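S-adenosylmethionine:tRNA ribosyltransferase-isomerase (Thermotoga maritima, PDB 1VKY) probably transfers and isomerises the ribose moiety of S-adenosylmethionine onto the 7-aminomethyl group of preQ1-modified tRNA, giving epoxyqueuosine in the queuosine pathway. Local coordinates at residues F55-P64 with F191-K202. Residues are numbered along the deposited sequence; the frame is centred on the assembly and turned at random.
Sequences FREIIEYLEP and FTPELIEKLKKK
K202 reaches across from the 193-202 side to the 3-10 turns at 55-61. From CB the chain leaves opposite the backbone N (chi1 -169°) and stays extended beyond CG. K202 CD passes I59 CG1 at 3.6 Å, CE comes up to the L62 carbonyl, and NZ faces two neighbouring main-chain oxygens. K202 NZ donates to I59 O at 2.7 Å and to L62 O at 2.8 Å. The second bond runs nearly straight on to the carbonyl (C=O...N 169°). I59 O also accepts from L62 N, which approaches from the opposite face of its plane. The ammonium joins the carbonyls of I59 and L62, where the 3-10 segment gives way to loop. Beside the lysine, CD2 of L199 fits between I59 CG1 and L62 CD1, and the I59 methyl CD1 lies against K198 CB. At the other end of the contact F55 and F191 form a T-shaped stack: the F55 edge points at the F191 face, with CE2 over the ring centre and the planes at 89°. L195 CD2 sits at the F55 edge, 3.7 Å from F55 CD2, and also meets I58 CG2. The loop between strands 49-54 and 67-75 packs beside the helix on the mixed sheet, F55 and I58 on L40 of strand 39-44, L62, F191 and L199 on L68 of strand 67-75, and L199 also on F206 of strand 205-213.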
loop_
_atom_site.group_PDB
_atom_site.type_symbol
_atom_site.label_atom_id
_atom_site.label_comp_id
_atom_site.label_asym_id
_atom_site.label_seq_id
_atom_site.Cartn_x
_atom_site.Cartn_y
_atom_site.Cartn_z
ATOM N N PHE B 55 -14.602 -5.819 -11.990
ATOM C CA PHE B 55 -14.564 -6.884 -11.011
ATOM C C PHE B 55 -15.929 -7.388 -10.583
ATOM O O PHE B 55 -16.118 -8.597 -10.433
ATOM C CB PHE B 55 -13.731 -6.541 -9.763
ATOM C CG PHE B 55 -13.328 -7.779 -8.992
ATOM C CD1 PHE B 55 -12.196 -8.475 -9.334
ATOM C CD2 PHE B 55 -14.117 -8.271 -7.983
ATOM C CE1 PHE B 55 -11.860 -9.640 -8.655
ATOM C CE2 PHE B 55 -13.800 -9.411 -7.319
ATOM C CZ PHE B 55 -12.673 -10.117 -7.659
ATOM N N ARG B 56 -16.872 -6.484 -10.350
ATOM C CA ARG B 56 -18.201 -6.897 -9.854
ATOM C C ARG B 56 -18.927 -7.815 -10.838
ATOM O O ARG B 56 -19.818 -8.562 -10.448
ATOM C CB ARG B 56 -19.072 -5.685 -9.546
ATOM C CG ARG B 56 -19.339 -4.782 -10.744
ATOM C CD ARG B 56 -20.250 -3.579 -10.442
ATOM N NE ARG B 56 -19.774 -2.834 -9.279
ATOM C CZ ARG B 56 -19.156 -1.651 -9.300
ATOM N NH1 ARG B 56 -18.921 -0.994 -10.448
ATOM N NH2 ARG B 56 -18.767 -1.118 -8.142
ATOM N N GLU B 57 -18.513 -7.789 -12.106
ATOM C CA GLU B 57 -19.034 -8.699 -13.168
ATOM C C GLU B 57 -18.497 -10.146 -13.110
ATOM O O GLU B 57 -18.855 -11.005 -13.929
ATOM C CB GLU B 57 -18.740 -8.061 -14.529
ATOM C CG GLU B 57 -19.518 -6.772 -14.723
ATOM C CD GLU B 57 -19.010 -5.899 -15.856
ATOM O OE1 GLU B 57 -17.854 -6.013 -16.297
ATOM O OE2 GLU B 57 -19.785 -5.055 -16.305
ATOM N N ILE B 58 -17.671 -10.436 -12.100
ATOM C CA ILE B 58 -17.207 -11.806 -11.853
ATOM C C ILE B 58 -18.356 -12.748 -11.654
ATOM O O ILE B 58 -18.267 -13.897 -12.048
ATOM C CB ILE B 58 -16.225 -11.881 -10.631
ATOM C CG1 ILE B 58 -15.490 -13.237 -10.606
ATOM C CG2 ILE B 58 -16.940 -11.605 -9.292
ATOM C CD1 ILE B 58 -14.309 -13.235 -9.704
ATOM N N ILE B 59 -19.457 -12.257 -11.095
ATOM C CA ILE B 59 -20.630 -13.095 -10.881
ATOM C C ILE B 59 -21.189 -13.746 -12.174
ATOM O O ILE B 59 -21.756 -14.827 -12.144
ATOM C CB ILE B 59 -21.715 -12.246 -10.194
ATOM C CG1 ILE B 59 -22.866 -13.121 -9.680
ATOM C CG2 ILE B 59 -22.206 -11.131 -11.116
ATOM C CD1 ILE B 59 -23.697 -12.401 -8.624
ATOM N N GLU B 60 -21.007 -13.087 -13.307
ATOM C CA GLU B 60 -21.471 -13.606 -14.620
ATOM C C GLU B 60 -20.688 -14.851 -15.107
ATOM O O GLU B 60 -21.020 -15.430 -16.144
ATOM C CB GLU B 60 -21.333 -12.506 -15.669
ATOM C CG GLU B 60 -22.166 -11.290 -15.321
ATOM C CD GLU B 60 -21.987 -10.176 -16.315
ATOM O OE1 GLU B 60 -21.413 -10.435 -17.381
ATOM O OE2 GLU B 60 -22.433 -9.066 -16.063
ATOM N N TYR B 61 -19.621 -15.222 -14.373
ATOM C CA TYR B 61 -18.785 -16.359 -14.701
ATOM C C TYR B 61 -18.958 -17.489 -13.704
ATOM O O TYR B 61 -18.380 -18.534 -13.875
ATOM C CB TYR B 61 -17.307 -15.927 -14.742
ATOM C CG TYR B 61 -17.065 -14.934 -15.839
ATOM C CD1 TYR B 61 -17.111 -13.581 -15.579
ATOM C CD2 TYR B 61 -16.900 -15.355 -17.165
ATOM C CE1 TYR B 61 -16.919 -12.642 -16.586
ATOM C CE2 TYR B 61 -16.721 -14.436 -18.192
ATOM C CZ TYR B 61 -16.732 -13.065 -17.892
ATOM O OH TYR B 61 -16.553 -12.131 -18.888
ATOM N N LEU B 62 -19.752 -17.273 -12.667
ATOM C CA LEU B 62 -19.866 -18.223 -11.586
ATOM C C LEU B 62 -21.253 -18.771 -11.594
ATOM O O LEU B 62 -22.216 -18.073 -11.846
ATOM C CB LEU B 62 -19.536 -17.586 -10.216
ATOM C CG LEU B 62 -18.090 -17.036 -10.095
ATOM C CD1 LEU B 62 -17.869 -16.196 -8.827
ATOM C CD2 LEU B 62 -17.077 -18.144 -10.197
ATOM N N GLU B 63 -21.344 -20.048 -11.305
ATOM C CA GLU B 63 -22.607 -20.735 -11.259
ATOM C C GLU B 63 -22.927 -21.250 -9.855
ATOM O O GLU B 63 -22.051 -21.340 -9.012
ATOM C CB GLU B 63 -22.611 -21.854 -12.273
ATOM C CG GLU B 63 -21.501 -22.844 -12.168
ATOM C CD GLU B 63 -21.418 -23.719 -13.399
ATOM O OE1 GLU B 63 -20.894 -23.244 -14.451
ATOM O OE2 GLU B 63 -21.895 -24.859 -13.289
ATOM N N PRO B 64 -24.193 -21.542 -9.595
ATOM C CA PRO B 64 -24.597 -22.097 -8.313
ATOM C C PRO B 64 -23.770 -23.352 -7.996
ATOM O O PRO B 64 -23.514 -24.188 -8.872
ATOM C CB PRO B 64 -26.083 -22.441 -8.536
ATOM C CG PRO B 64 -26.534 -21.553 -9.624
ATOM C CD PRO B 64 -25.349 -21.359 -10.502
ATOM N N PHE B 191 -13.141 -8.319 -3.526
ATOM C CA PHE B 191 -14.480 -8.719 -3.152
ATOM C C PHE B 191 -15.022 -7.771 -2.063
ATOM O O PHE B 191 -14.442 -7.694 -0.999
ATOM C CB PHE B 191 -14.492 -10.144 -2.601
ATOM C CG PHE B 191 -14.312 -11.203 -3.637
ATOM C CD1 PHE B 191 -13.047 -11.695 -3.929
ATOM C CD2 PHE B 191 -15.403 -11.694 -4.345
ATOM C CE1 PHE B 191 -12.878 -12.664 -4.905
ATOM C CE2 PHE B 191 -15.240 -12.662 -5.318
ATOM C CZ PHE B 191 -13.983 -13.154 -5.602
ATOM N N THR B 192 -16.124 -7.065 -2.320
ATOM C CA THR B 192 -16.781 -6.231 -1.296
ATOM C C THR B 192 -17.838 -7.069 -0.572
ATOM O O THR B 192 -18.270 -8.084 -1.089
ATOM C CB THR B 192 -17.475 -5.038 -1.943
ATOM O OG1 THR B 192 -18.454 -5.510 -2.869
ATOM C CG2 THR B 192 -16.502 -4.212 -2.787
ATOM N N PRO B 193 -18.294 -6.652 0.610
ATOM C CA PRO B 193 -19.410 -7.364 1.268
ATOM C C PRO B 193 -20.670 -7.431 0.413
ATOM O O PRO B 193 -21.377 -8.407 0.458
ATOM C CB PRO B 193 -19.653 -6.561 2.547
ATOM C CG PRO B 193 -18.362 -5.801 2.803
ATOM C CD PRO B 193 -17.770 -5.540 1.432
ATOM N N GLU B 194 -20.929 -6.400 -0.368
ATOM C CA GLU B 194 -22.087 -6.363 -1.259
ATOM C C GLU B 194 -21.967 -7.400 -2.374
ATOM O O GLU B 194 -22.951 -8.035 -2.730
ATOM C CB GLU B 194 -22.226 -4.952 -1.841
ATOM C CG GLU B 194 -23.309 -4.748 -2.881
ATOM N N LEU B 195 -20.755 -7.584 -2.903
ATOM C CA LEU B 195 -20.510 -8.609 -3.947
ATOM C C LEU B 195 -20.622 -10.014 -3.376
ATOM O O LEU B 195 -21.314 -10.887 -3.923
ATOM C CB LEU B 195 -19.160 -8.366 -4.642
ATOM C CG LEU B 195 -18.751 -9.309 -5.796
ATOM C CD1 LEU B 195 -19.818 -9.382 -6.914
ATOM C CD2 LEU B 195 -17.428 -8.861 -6.359
ATOM N N ILE B 196 -19.998 -10.219 -2.231
ATOM C CA ILE B 196 -20.094 -11.480 -1.570
ATOM C C ILE B 196 -21.545 -11.867 -1.327
ATOM O O ILE B 196 -21.918 -12.994 -1.549
ATOM C CB ILE B 196 -19.277 -11.430 -0.277
ATOM C CG1 ILE B 196 -17.789 -11.449 -0.643
ATOM C CG2 ILE B 196 -19.633 -12.613 0.633
ATOM C CD1 ILE B 196 -16.886 -10.909 0.417
ATOM N N GLU B 197 -22.375 -10.921 -0.892
ATOM C CA GLU B 197 -23.791 -11.219 -0.672
ATOM C C GLU B 197 -24.531 -11.575 -1.978
ATOM O O GLU B 197 -25.264 -12.540 -2.015
ATOM C CB GLU B 197 -24.453 -10.046 0.048
ATOM C CG GLU B 197 -24.170 -10.051 1.546
ATOM C CD GLU B 197 -25.123 -10.955 2.332
ATOM O OE1 GLU B 197 -24.963 -12.197 2.308
ATOM N N LYS B 198 -24.319 -10.818 -3.049
ATOM C CA LYS B 198 -24.862 -11.197 -4.359
ATOM C C LYS B 198 -24.434 -12.607 -4.774
ATOM O O LYS B 198 -25.241 -13.396 -5.247
ATOM C CB LYS B 198 -24.404 -10.224 -5.443
ATOM C CG LYS B 198 -25.113 -8.913 -5.451
ATOM C CD LYS B 198 -24.662 -8.091 -6.655
ATOM C CE LYS B 198 -25.390 -6.743 -6.745
ATOM N NZ LYS B 198 -24.964 -5.776 -5.699
ATOM N N LEU B 199 -23.155 -12.928 -4.598
ATOM C CA LEU B 199 -22.646 -14.258 -4.974
ATOM C C LEU B 199 -23.324 -15.371 -4.187
ATOM O O LEU B 199 -23.732 -16.441 -4.734
ATOM C CB LEU B 199 -21.119 -14.322 -4.747
ATOM C CG LEU B 199 -20.301 -13.514 -5.746
ATOM C CD1 LEU B 199 -18.867 -13.283 -5.283
ATOM C CD2 LEU B 199 -20.331 -14.170 -7.135
ATOM N N LYS B 200 -23.446 -15.149 -2.882
ATOM C CA LYS B 200 -24.094 -16.166 -2.062
ATOM C C LYS B 200 -25.567 -16.344 -2.485
ATOM O O LYS B 200 -26.087 -17.463 -2.531
ATOM C CB LYS B 200 -24.011 -15.775 -0.581
ATOM C CG LYS B 200 -22.619 -15.912 -0.000
ATOM C CD LYS B 200 -22.557 -15.439 1.483
ATOM C CE LYS B 200 -21.207 -15.832 2.071
ATOM N NZ LYS B 200 -21.003 -15.336 3.448
ATOM N N LYS B 201 -26.227 -15.244 -2.823
ATOM C CA LYS B 201 -27.631 -15.300 -3.309
ATOM C C LYS B 201 -27.772 -16.120 -4.581
ATOM O O LYS B 201 -28.817 -16.685 -4.828
ATOM C CB LYS B 201 -28.171 -13.894 -3.602
ATOM C CG LYS B 201 -28.589 -13.097 -2.373
ATOM N N LYS B 202 -26.737 -16.122 -5.414
ATOM C CA LYS B 202 -26.704 -16.911 -6.637
ATOM C C LYS B 202 -26.430 -18.383 -6.338
ATOM O O LYS B 202 -26.590 -19.235 -7.220
ATOM C CB LYS B 202 -25.635 -16.339 -7.596
ATOM C CG LYS B 202 -25.687 -16.931 -9.040
ATOM C CD LYS B 202 -24.675 -16.262 -10.018
ATOM C CE LYS B 202 -24.940 -16.731 -11.469
ATOM N NZ LYS B 202 -24.112 -16.061 -12.495
#